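Phosphotriesterase family protein (PDB 3PNZ) probably hydrolyses phosphorylated sugar lactones at a two-zinc centre, as a lactonase of the amidohydrolase fold. Local coordinates at residues 221-224 against 225-229; 257-261 against 262-266; 297-300 against 301-305; 313-316 against 317-321. All coordinates share one frame; numbering follows the deposited sequence.

How the interactions relate
All four interactions are local contacts in one TIM-barrel chain; three lie along helices, and interaction 2 is the turn that ends one. They form a chain of contacts: 2 touches 1 and 4, and 4 also touches 3. Interaction 2 meets interaction 1 through a salt bridge of 2.6 Å between Lys226 NZ and Glu261 OE1. It meets interaction 4 through Lys316 NZ, which lies 2.7 Å from Glu264 OE2 and 2.8 Å from Asp265 OD1. Interactions 3 and 4 join through apolar packing of successive helices, with Phe299 CZ 3.5 Å from Phe317 CE2. Interactions 1 and 3 do not touch, and their centres are 23 Å apart. A zinc ion lies about 13 Å from the side chain of Tyr224.

Interaction 1 (221-224 against 225-229); sequences DPYY and HKQVA
Tyr224 and Val228 meet on the inner side of this first helical turn, where Val228 and His225 are buried. Val228 CG2 lies over one face of the Tyr224 ring, near its rim, 4.1 Å from Tyr224 CE1. The Tyr224 hydroxyl reaches beyond the turn to Gly191 O and Ala194 N. His225 sits next to Tyr224. Its CG stands beside the backbone N (chi1 -81°), which lays the imidazole back across the start of the helix, with His225 CG 3.4 Å from Asp221 O. Its NE2 is hydrogen-bonded to Met216 O, and its ring meets Phe237.

The solvent side holds the exposed Tyr223. It turns its ring to Gln227, and Tyr223 CE2 comes 3.4 Å from Gln227 CD. Ring and amide planes are 61° apart, so the groups do not stack. Lys226 leads away to a salt bridge with Glu261.

Asp221 holds the helix start. Tyr224 N donates to Asp221 OD1 at 3.2 Å, almost straight (175°), but meets the oxygen from above the carboxylate plane. His225 N donates to Asp221 O at 2.8 Å, opening the i to i+4 series. This is an aspartate N-cap, on the helix of a beta-alpha-beta unit between strands 211-213 and 234-237 of the TIM barrel.

Interaction 2 (257-261 against 262-266); sequences YLVSE and GFEDQ
Phe263 N donates to Leu258 O at 3.0 Å, and Gly262 N donates to Val259 O, also at 3.0 Å. The second donor sits well above the carbonyl plane. These two bonds, with the positive phi of Gly262 (97°), make a Schellman motif at the end of helix 248-260. Having no CB, Gly262 can take these angles close to Glu261 O.

The turn brings Phe263 back under the helix end. One ring face receives Glu261 O, 3.6 Å from Phe263 CE2. Phe263 CD2 meets Leu258 CD2 at 3.9 Å, the two side chains crossing at a slant. On the other flank, Val259 CG1 rests 3.6 Å from Glu264 OE1.

A water completes this flank. It donates to Val259 O and to Glu264 OE1, and accepts from Glu264 N. Glu264 CG lies between the backbone N and the carbonyl carbon (chi1 70°), and the chain then extends past Val259. OE2 of the same carboxylate pairs with Lys316.

Leu258 and Phe263 face Ala229 of helix 222-229. Val259 packs on Leu313 and Phe317 of helix 310-325, and the chain runs on into strand 267-269.

Interaction 3 (297-300 against 301-305); sequences PRFI and DEANE
The backbones of Pro297 to Ile300 and Asp301 to Asn304 are joined by four i to i+4 hydrogen bonds, from Asp301 N to Pro297 O through Asn304 N to Ile300 O, in a helix kinked at Pro297, whose N has no bond to the turn before.

Arg298 and Glu302 carry the polar side. They lie alongside each other and point the same way. The guanidinium grips from its side: Arg298 NE donates to Glu302 OE1 at 3.0 Å and Arg298 NH1 donates to the same oxygen at 2.8 Å. Both bonds lie close to the guanidinium plane. OE1 is met by NE nearly along its C-O direction and by NH1 on the syn side, somewhat out of the carboxylate plane. Neither bond is straight, at 142° for NE and 150° for NH1, as two donors converge on one atom. Arg298 CG is anti to the backbone N, and the bend at chi2 (-144°) carries the group down the helix to Glu302. Glu302 OE2 pairs with Lys306, so both oxygens have cationic partners. This probably favours the charged carboxylate.

Phe299 and Ala303 are buried on the apolar side. Ala303 CB sits over one face of the Phe299 ring in a CH-pi contact, 4.3 Å from the ring centroid and displaced toward the rim. The Phe299 ring also meets Trp295 and Phe317.

The i to i+4 Arg-Glu salt bridge is a common helix pairing. Here both side chains touch Ile252 of helix 248-260, while Phe299 and Ile300 pack on Val314 of helix 310-325, in the outer helical layer of the TIM barrel.

Interaction 4 (313-316 against 317-321); sequences LVKK and FFVDN
Lys315 reaches along the helix to Asp320, five residues on. Its CG stands anti to the backbone N (chi1 -172°). From CB the chain runs past the carboxylate: Lys315 CG is 4.1 Å and Lys315 CD 4.0 Å from Asp320 OD2. Lys315 CE comes closest, 3.5 Å from Asp320 OD1. A bend at chi4 then turns Lys315 NZ to Asp320 OD1 at 3.7 Å, a long salt bridge.

The five-residue spacing follows from the backbone. Lys315 O accepts from two donors, Val319 N in a bent bond (133°) and Asp320 N at 3.0 Å. Asn321 N in turn donates to Lys316 O. This is a wider pi-type turn at 317-320 in helix 310-325, a helix of the TIM-barrel domain near its C-terminal end.

The buried face is apolar. The Phe317 ring lies beside Leu313, with Phe317 CZ 3.9 Å from Leu313 CB and Leu313 O over one ring face. Val314 CG1 meets Phe318 CD2 at 3.8 Å. Phe317 leans on Ile267 and Val269 of strand 267-269, and Phe318 stacks on Phe18. Lys316 leads away to Glu264 and Asp265 in the turn after helix 248-260, and Asn321 ND2 donates to Glu264 O and Ile267 O.

Interaction 1 (221-224 against 225-229)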
loop_
_atom_site.group_PDB
_atom_site.type_symbol
_atom_site.label_atom_id
_atom_site.label_comp_id
_atom_site.label_asym_id
_atom_site.label_seq_id
_atom_site.Cartn_x
_atom_site.Cartn_y
_atom_site.Cartn_z
ATOM N N ASP A 221 15.586 3.331 11.965
ATOM C CA ASP A 221 16.351 2.704 13.027
ATOM C C ASP A 221 17.012 1.470 12.428
ATOM O O ASP A 221 16.327 0.497 12.133
ATOM C CB ASP A 221 15.385 2.295 14.138
ATOM C CG ASP A 221 16.076 1.649 15.336
ATOM O OD1 ASP A 221 17.104 0.966 15.156
ATOM O OD2 ASP A 221 15.548 1.799 16.465
ATOM N N PRO A 222 18.341 1.503 12.253
ATOM C CA PRO A 222 19.033 0.394 11.569
ATOM C C PRO A 222 18.827 -0.962 12.240
ATOM O O PRO A 222 18.629 -1.965 11.552
ATOM C CB PRO A 222 20.510 0.777 11.676
ATOM C CG PRO A 222 20.520 2.238 11.939
ATOM C CD PRO A 222 19.275 2.552 12.694
ATOM N N TYR A 223 18.894 -0.996 13.568
ATOM C CA TYR A 223 18.768 -2.243 14.312
ATOM C C TYR A 223 17.379 -2.846 14.118
ATOM O O TYR A 223 17.239 -4.035 13.822
ATOM C CB TYR A 223 19.041 -1.993 15.792
ATOM C CG TYR A 223 19.074 -3.231 16.651
ATOM C CD1 TYR A 223 20.285 -3.801 17.037
ATOM C CD2 TYR A 223 17.900 -3.825 17.094
ATOM C CE1 TYR A 223 20.320 -4.930 17.835
ATOM C CE2 TYR A 223 17.929 -4.953 17.901
ATOM C CZ TYR A 223 19.136 -5.496 18.268
ATOM O OH TYR A 223 19.147 -6.613 19.066
ATOM N N TYR A 224 16.359 -2.010 14.286
ATOM C CA TYR A 224 14.972 -2.400 14.038
ATOM C C TYR A 224 14.762 -2.826 12.587
ATOM O O TYR A 224 14.165 -3.869 12.324
ATOM C CB TYR A 224 14.069 -1.215 14.389
ATOM C CG TYR A 224 12.592 -1.349 14.077
ATOM C CD1 TYR A 224 11.808 -2.322 14.692
ATOM C CD2 TYR A 224 11.965 -0.446 13.219
ATOM C CE1 TYR A 224 10.431 -2.410 14.435
ATOM C CE2 TYR A 224 10.602 -0.522 12.963
ATOM C CZ TYR A 224 9.845 -1.498 13.573
ATOM O OH TYR A 224 8.488 -1.534 13.316
ATOM N N HIS A 225 15.254 -2.034 11.640
ATOM C CA HIS A 225 15.098 -2.397 10.229
ATOM C C HIS A 225 15.714 -3.768 9.925
ATOM O O HIS A 225 15.116 -4.574 9.212
ATOM C CB HIS A 225 15.708 -1.331 9.328
ATOM C CG HIS A 225 14.812 -0.157 9.106
ATOM N ND1 HIS A 225 15.193 0.937 8.364
ATOM C CD2 HIS A 225 13.549 0.090 9.523
ATOM C CE1 HIS A 225 14.198 1.805 8.321
ATOM N NE2 HIS A 225 13.189 1.316 9.020
ATOM N N LYS A 226 16.891 -4.028 10.488
ATOM C CA LYS A 226 17.552 -5.321 10.289
ATOM C C LYS A 226 16.776 -6.471 10.941
ATOM O O LYS A 226 16.694 -7.572 10.380
ATOM C CB LYS A 226 18.992 -5.276 10.807
ATOM C CG LYS A 226 19.736 -6.608 10.678
ATOM C CD LYS A 226 21.251 -6.402 10.740
ATOM C CE LYS A 226 21.987 -7.712 10.470
ATOM N NZ LYS A 226 23.464 -7.541 10.568
ATOM N N GLN A 227 16.204 -6.228 12.122
ATOM C CA GLN A 227 15.338 -7.225 12.754
ATOM C C GLN A 227 14.179 -7.589 11.834
ATOM O O GLN A 227 13.838 -8.760 11.671
ATOM C CB GLN A 227 14.762 -6.706 14.071
ATOM C CG GLN A 227 15.704 -6.670 15.261
ATOM C CD GLN A 227 15.002 -6.064 16.471
ATOM O OE1 GLN A 227 14.593 -4.902 16.439
ATOM N NE2 GLN A 227 14.843 -6.852 17.529
ATOM N N VAL A 228 13.550 -6.576 11.253
ATOM C CA VAL A 228 12.428 -6.819 10.351
ATOM C C VAL A 228 12.908 -7.536 9.092
ATOM O O VAL A 228 12.316 -8.528 8.664
ATOM C CB VAL A 228 11.707 -5.515 9.980
ATOM C CG1 VAL A 228 10.646 -5.764 8.921
ATOM C CG2 VAL A 228 11.062 -4.919 11.222
ATOM N N ALA A 229 13.985 -7.032 8.509
ATOM C CA ALA A 229 14.484 -7.580 7.243
ATOM C C ALA A 229 14.883 -9.051 7.357
ATOM O O ALA A 229 14.728 -9.821 6.408
ATOM C CB ALA A 229 15.656 -6.757 6.742
#

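Interaction 2 (257-261 against 262-266)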
loop_
_atom_site.group_PDB
_atom_site.type_symbol
_atom_site.label_atom_id
_atom_site.label_comp_id
_atom_site.label_asym_id
_atom_site.label_seq_id
_atom_site.Cartn_x
_atom_site.Cartn_y
_atom_site.Cartn_z
ATOM N N TYR A 257 21.761 1.396 4.076
ATOM C CA TYR A 257 22.171 0.499 5.160
ATOM C C TYR A 257 21.628 -0.908 4.928
ATOM O O TYR A 257 22.354 -1.903 5.067
ATOM C CB TYR A 257 21.728 1.009 6.539
ATOM C CG TYR A 257 21.980 -0.011 7.619
ATOM C CD1 TYR A 257 23.266 -0.240 8.093
ATOM C CD2 TYR A 257 20.941 -0.769 8.142
ATOM C CE1 TYR A 257 23.513 -1.188 9.072
ATOM C CE2 TYR A 257 21.177 -1.727 9.128
ATOM C CZ TYR A 257 22.460 -1.925 9.587
ATOM O OH TYR A 257 22.690 -2.870 10.559
ATOM N N LEU A 258 20.348 -1.002 4.584
ATOM C CA LEU A 258 19.752 -2.313 4.333
ATOM C C LEU A 258 20.436 -2.981 3.139
ATOM O O LEU A 258 20.698 -4.184 3.174
ATOM C CB LEU A 258 18.240 -2.211 4.118
ATOM C CG LEU A 258 17.429 -2.043 5.414
ATOM C CD1 LEU A 258 15.986 -1.661 5.099
ATOM C CD2 LEU A 258 17.474 -3.328 6.264
ATOM N N VAL A 259 20.748 -2.200 2.105
ATOM C CA VAL A 259 21.481 -2.756 0.960
ATOM C C VAL A 259 22.830 -3.295 1.427
ATOM O O VAL A 259 23.214 -4.418 1.086
ATOM C CB VAL A 259 21.664 -1.743 -0.186
ATOM C CG1 VAL A 259 22.555 -2.329 -1.286
ATOM C CG2 VAL A 259 20.312 -1.338 -0.767
ATOM N N SER A 260 23.539 -2.519 2.240
ATOM C CA SER A 260 24.848 -2.953 2.714
ATOM C C SER A 260 24.773 -4.234 3.552
ATOM O O SER A 260 25.739 -4.994 3.619
ATOM C CB SER A 260 25.560 -1.830 3.489
ATOM O OG SER A 260 25.019 -1.704 4.794
ATOM N N GLU A 261 23.630 -4.482 4.187
ATOM C CA GLU A 261 23.489 -5.664 5.025
ATOM C C GLU A 261 22.925 -6.865 4.262
ATOM O O GLU A 261 22.689 -7.922 4.850
ATOM C CB GLU A 261 22.636 -5.348 6.260
ATOM C CG GLU A 261 23.323 -4.387 7.228
ATOM C CD GLU A 261 24.467 -5.049 7.987
ATOM O OE1 GLU A 261 24.295 -6.193 8.454
ATOM O OE2 GLU A 261 25.541 -4.429 8.120
ATOM N N GLY A 262 22.711 -6.690 2.959
ATOM C CA GLY A 262 22.319 -7.787 2.084
ATOM C C GLY A 262 20.830 -7.922 1.809
ATOM O O GLY A 262 20.375 -8.963 1.335
ATOM N N PHE A 263 20.064 -6.875 2.101
ATOM C CA PHE A 263 18.614 -6.952 1.987
ATOM C C PHE A 263 18.035 -6.172 0.809
ATOM O O PHE A 263 16.854 -5.829 0.811
ATOM C CB PHE A 263 17.967 -6.479 3.303
ATOM C CG PHE A 263 18.375 -7.289 4.498
ATOM C CD1 PHE A 263 17.922 -8.591 4.655
ATOM C CD2 PHE A 263 19.211 -6.754 5.470
ATOM C CE1 PHE A 263 18.297 -9.353 5.763
ATOM C CE2 PHE A 263 19.584 -7.508 6.577
ATOM C CZ PHE A 263 19.128 -8.804 6.725
ATOM N N GLU A 264 18.843 -5.909 -0.214
ATOM C CA GLU A 264 18.370 -5.076 -1.317
ATOM C C GLU A 264 17.131 -5.638 -2.018
ATOM O O GLU A 264 16.350 -4.884 -2.594
ATOM C CB GLU A 264 19.486 -4.818 -2.332
ATOM C CG GLU A 264 19.895 -6.043 -3.141
ATOM C CD GLU A 264 21.233 -5.835 -3.824
ATOM O OE1 GLU A 264 22.188 -5.409 -3.138
ATOM O OE2 GLU A 264 21.330 -6.084 -5.045
ATOM N N ASP A 265 16.948 -6.955 -1.973
ATOM C CA ASP A 265 15.845 -7.588 -2.688
ATOM C C ASP A 265 14.507 -7.420 -1.962
ATOM O O ASP A 265 13.463 -7.868 -2.443
ATOM C CB ASP A 265 16.126 -9.079 -2.870
ATOM C CG ASP A 265 17.281 -9.354 -3.817
ATOM O OD1 ASP A 265 17.623 -8.472 -4.629
ATOM O OD2 ASP A 265 17.836 -10.474 -3.749
ATOM N N GLN A 266 14.536 -6.792 -0.787
ATOM C CA GLN A 266 13.322 -6.659 0.016
ATOM C C GLN A 266 12.785 -5.232 0.068
ATOM O O GLN A 266 11.741 -4.984 0.680
ATOM C CB GLN A 266 13.557 -7.186 1.435
ATOM C CG GLN A 266 13.638 -8.706 1.488
ATOM C CD GLN A 266 14.314 -9.218 2.747
ATOM O OE1 GLN A 266 15.374 -9.841 2.680
ATOM N NE2 GLN A 266 13.703 -8.961 3.902
HETATM O O HOH W 1 21.837 -6.135 -0.605
#

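Interaction 3 (297-300 against 301-305)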
loop_
_atom_site.group_PDB
_atom_site.type_symbol
_atom_site.label_atom_id
_atom_site.label_comp_id
_atom_site.label_asym_id
_atom_site.label_seq_id
_atom_site.Cartn_x
_atom_site.Cartn_y
_atom_site.Cartn_z
ATOM N N PRO A 297 16.868 9.847 -10.294
ATOM C CA PRO A 297 18.191 10.344 -10.687
ATOM C C PRO A 297 19.057 10.723 -9.488
ATOM O O PRO A 297 20.263 10.494 -9.502
ATOM C CB PRO A 297 17.868 11.576 -11.539
ATOM C CG PRO A 297 16.493 11.336 -12.049
ATOM C CD PRO A 297 15.778 10.586 -10.954
ATOM N N ARG A 298 18.453 11.290 -8.449
ATOM C CA ARG A 298 19.237 11.643 -7.269
ATOM C C ARG A 298 19.732 10.400 -6.551
ATOM O O ARG A 298 20.899 10.322 -6.158
ATOM C CB ARG A 298 18.443 12.515 -6.304
ATOM C CG ARG A 298 19.268 12.856 -5.070
ATOM C CD ARG A 298 18.434 12.902 -3.836
ATOM N NE ARG A 298 19.240 12.670 -2.641
ATOM C CZ ARG A 298 19.177 13.416 -1.547
ATOM N NH1 ARG A 298 19.936 13.120 -0.496
ATOM N NH2 ARG A 298 18.359 14.461 -1.514
ATOM N N PHE A 299 18.848 9.419 -6.372
ATOM C CA PHE A 299 19.253 8.190 -5.705
ATOM C C PHE A 299 20.386 7.492 -6.448
ATOM O O PHE A 299 21.356 7.038 -5.840
ATOM C CB PHE A 299 18.088 7.215 -5.527
ATOM C CG PHE A 299 18.515 5.913 -4.919
ATOM C CD1 PHE A 299 18.652 5.794 -3.544
ATOM C CD2 PHE A 299 18.853 4.833 -5.721
ATOM C CE1 PHE A 299 19.080 4.600 -2.976
ATOM C CE2 PHE A 299 19.283 3.645 -5.156
ATOM C CZ PHE A 299 19.397 3.530 -3.787
ATOM N N ILE A 300 20.249 7.392 -7.764
ATOM C CA ILE A 300 21.286 6.769 -8.571
ATOM C C ILE A 300 22.619 7.473 -8.351
ATOM O O ILE A 300 23.634 6.829 -8.078
ATOM C CB ILE A 300 20.908 6.761 -10.062
ATOM C CG1 ILE A 300 19.710 5.837 -10.288
ATOM C CG2 ILE A 300 22.092 6.313 -10.909
ATOM C CD1 ILE A 300 19.156 5.876 -11.706
ATOM N N ASP A 301 22.600 8.800 -8.433
ATOM C CA ASP A 301 23.818 9.591 -8.295
ATOM C C ASP A 301 24.424 9.424 -6.911
ATOM O O ASP A 301 25.613 9.141 -6.775
ATOM C CB ASP A 301 23.538 11.066 -8.576
ATOM C CG ASP A 301 24.808 11.886 -8.683
ATOM O OD1 ASP A 301 24.876 12.974 -8.072
ATOM O OD2 ASP A 301 25.743 11.431 -9.377
ATOM N N GLU A 302 23.598 9.576 -5.879
ATOM C CA GLU A 302 24.088 9.477 -4.513
ATOM C C GLU A 302 24.584 8.062 -4.197
ATOM O O GLU A 302 25.650 7.891 -3.599
ATOM C CB GLU A 302 23.021 9.937 -3.508
ATOM C CG GLU A 302 23.533 10.003 -2.083
ATOM C CD GLU A 302 22.537 10.600 -1.100
ATOM O OE1 GLU A 302 21.430 11.008 -1.510
ATOM O OE2 GLU A 302 22.871 10.648 0.101
ATOM N N ALA A 303 23.826 7.044 -4.602
ATOM C CA ALA A 303 24.256 5.665 -4.383
ATOM C C ALA A 303 25.580 5.377 -5.092
ATOM O O ALA A 303 26.475 4.750 -4.519
ATOM C CB ALA A 303 23.190 4.683 -4.854
ATOM N N ASN A 304 25.687 5.830 -6.340
ATOM C CA ASN A 304 26.920 5.677 -7.109
ATOM C C ASN A 304 28.083 6.348 -6.381
ATOM O O ASN A 304 29.164 5.780 -6.263
ATOM C CB ASN A 304 26.774 6.284 -8.507
ATOM C CG ASN A 304 25.952 5.421 -9.456
ATOM O OD1 ASN A 304 25.696 4.243 -9.198
ATOM N ND2 ASN A 304 25.553 6.009 -10.578
ATOM N N GLU A 305 27.850 7.560 -5.882
ATOM C CA GLU A 305 28.889 8.294 -5.162
ATOM C C GLU A 305 29.349 7.520 -3.927
ATOM O O GLU A 305 30.529 7.540 -3.572
ATOM C CB GLU A 305 28.406 9.703 -4.773
ATOM C CG GLU A 305 28.308 10.679 -5.951
ATOM C CD GLU A 305 27.797 12.071 -5.567
ATOM O OE1 GLU A 305 27.460 12.306 -4.377
ATOM O OE2 GLU A 305 27.729 12.937 -6.472
#

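Interaction 4 (313-316 against 317-321)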
loop_
_atom_site.group_PDB
_atom_site.type_symbol
_atom_site.label_atom_id
_atom_site.label_comp_id
_atom_site.label_asym_id
_atom_site.label_seq_id
_atom_site.Cartn_x
_atom_site.Cartn_y
_atom_site.Cartn_z
ATOM N N LEU A 313 20.101 -0.996 -8.282
ATOM C CA LEU A 313 19.223 -0.879 -7.120
ATOM C C LEU A 313 17.863 -0.313 -7.512
ATOM O O LEU A 313 16.836 -0.784 -7.041
ATOM C CB LEU A 313 19.880 -0.015 -6.036
ATOM C CG LEU A 313 21.076 -0.701 -5.377
ATOM C CD1 LEU A 313 21.796 0.266 -4.447
ATOM C CD2 LEU A 313 20.643 -1.960 -4.628
ATOM N N VAL A 314 17.855 0.704 -8.370
ATOM C CA VAL A 314 16.594 1.261 -8.842
ATOM C C VAL A 314 15.776 0.203 -9.580
ATOM O O VAL A 314 14.559 0.112 -9.415
ATOM C CB VAL A 314 16.805 2.505 -9.726
ATOM C CG1 VAL A 314 15.536 2.819 -10.519
ATOM C CG2 VAL A 314 17.228 3.696 -8.852
ATOM N N LYS A 315 16.447 -0.617 -10.384
ATOM C CA LYS A 315 15.748 -1.693 -11.071
ATOM C C LYS A 315 15.126 -2.674 -10.071
ATOM O O LYS A 315 14.004 -3.133 -10.268
ATOM C CB LYS A 315 16.684 -2.425 -12.032
ATOM C CG LYS A 315 15.972 -3.437 -12.912
ATOM C CD LYS A 315 16.961 -4.368 -13.592
ATOM C CE LYS A 315 16.261 -5.633 -14.083
ATOM N NZ LYS A 315 15.065 -5.301 -14.908
ATOM N N LYS A 316 15.849 -2.984 -8.998
ATOM C CA LYS A 316 15.293 -3.839 -7.957
ATOM C C LYS A 316 14.119 -3.181 -7.236
ATOM O O LYS A 316 13.061 -3.794 -7.111
ATOM C CB LYS A 316 16.369 -4.288 -6.966
ATOM C CG LYS A 316 17.404 -5.190 -7.622
ATOM C CD LYS A 316 18.302 -5.870 -6.632
ATOM C CE LYS A 316 18.980 -7.079 -7.290
ATOM N NZ LYS A 316 19.775 -7.834 -6.305
ATOM N N PHE A 317 14.284 -1.935 -6.783
ATOM C CA PHE A 317 13.236 -1.314 -5.973
ATOM C C PHE A 317 11.915 -1.155 -6.732
ATOM O O PHE A 317 10.841 -1.298 -6.144
ATOM C CB PHE A 317 13.660 0.061 -5.420
ATOM C CG PHE A 317 14.926 0.035 -4.608
ATOM C CD1 PHE A 317 15.436 -1.160 -4.119
ATOM C CD2 PHE A 317 15.611 1.211 -4.343
ATOM C CE1 PHE A 317 16.604 -1.179 -3.379
ATOM C CE2 PHE A 317 16.778 1.198 -3.594
ATOM C CZ PHE A 317 17.276 0.007 -3.118
ATOM N N PHE A 318 11.989 -0.838 -8.024
ATOM C CA PHE A 318 10.778 -0.514 -8.779
ATOM C C PHE A 318 10.339 -1.580 -9.768
ATOM O O PHE A 318 9.229 -1.502 -10.294
ATOM C CB PHE A 318 10.935 0.819 -9.517
ATOM C CG PHE A 318 11.163 1.989 -8.604
ATOM C CD1 PHE A 318 10.089 2.610 -7.979
ATOM C CD2 PHE A 318 12.442 2.456 -8.362
ATOM C CE1 PHE A 318 10.285 3.693 -7.132
ATOM C CE2 PHE A 318 12.644 3.533 -7.511
ATOM C CZ PHE A 318 11.563 4.145 -6.898
ATOM N N VAL A 319 11.200 -2.556 -10.042
ATOM C CA VAL A 319 10.831 -3.611 -10.989
ATOM C C VAL A 319 10.934 -5.008 -10.383
ATOM O O VAL A 319 9.922 -5.673 -10.202
ATOM C CB VAL A 319 11.661 -3.559 -12.290
ATOM C CG1 VAL A 319 11.200 -4.669 -13.242
ATOM C CG2 VAL A 319 11.541 -2.196 -12.951
ATOM N N ASP A 320 12.145 -5.451 -10.062
ATOM C CA ASP A 320 12.338 -6.830 -9.609
ATOM C C ASP A 320 11.613 -7.130 -8.296
ATOM O O ASP A 320 10.925 -8.137 -8.183
ATOM C CB ASP A 320 13.824 -7.162 -9.464
ATOM C CG ASP A 320 14.585 -7.035 -10.775
ATOM O OD1 ASP A 320 13.944 -7.037 -11.841
ATOM O OD2 ASP A 320 15.826 -6.926 -10.733
ATOM N N ASN A 321 11.758 -6.241 -7.314
ATOM C CA ASN A 321 11.174 -6.482 -5.994
ATOM C C ASN A 321 9.637 -6.485 -5.993
ATOM O O ASN A 321 9.022 -7.389 -5.426
ATOM C CB ASN A 321 11.764 -5.516 -4.937
ATOM C CG ASN A 321 13.272 -5.700 -4.753
ATOM O OD1 ASN A 321 13.876 -6.619 -5.323
ATOM N ND2 ASN A 321 13.884 -4.846 -3.937
#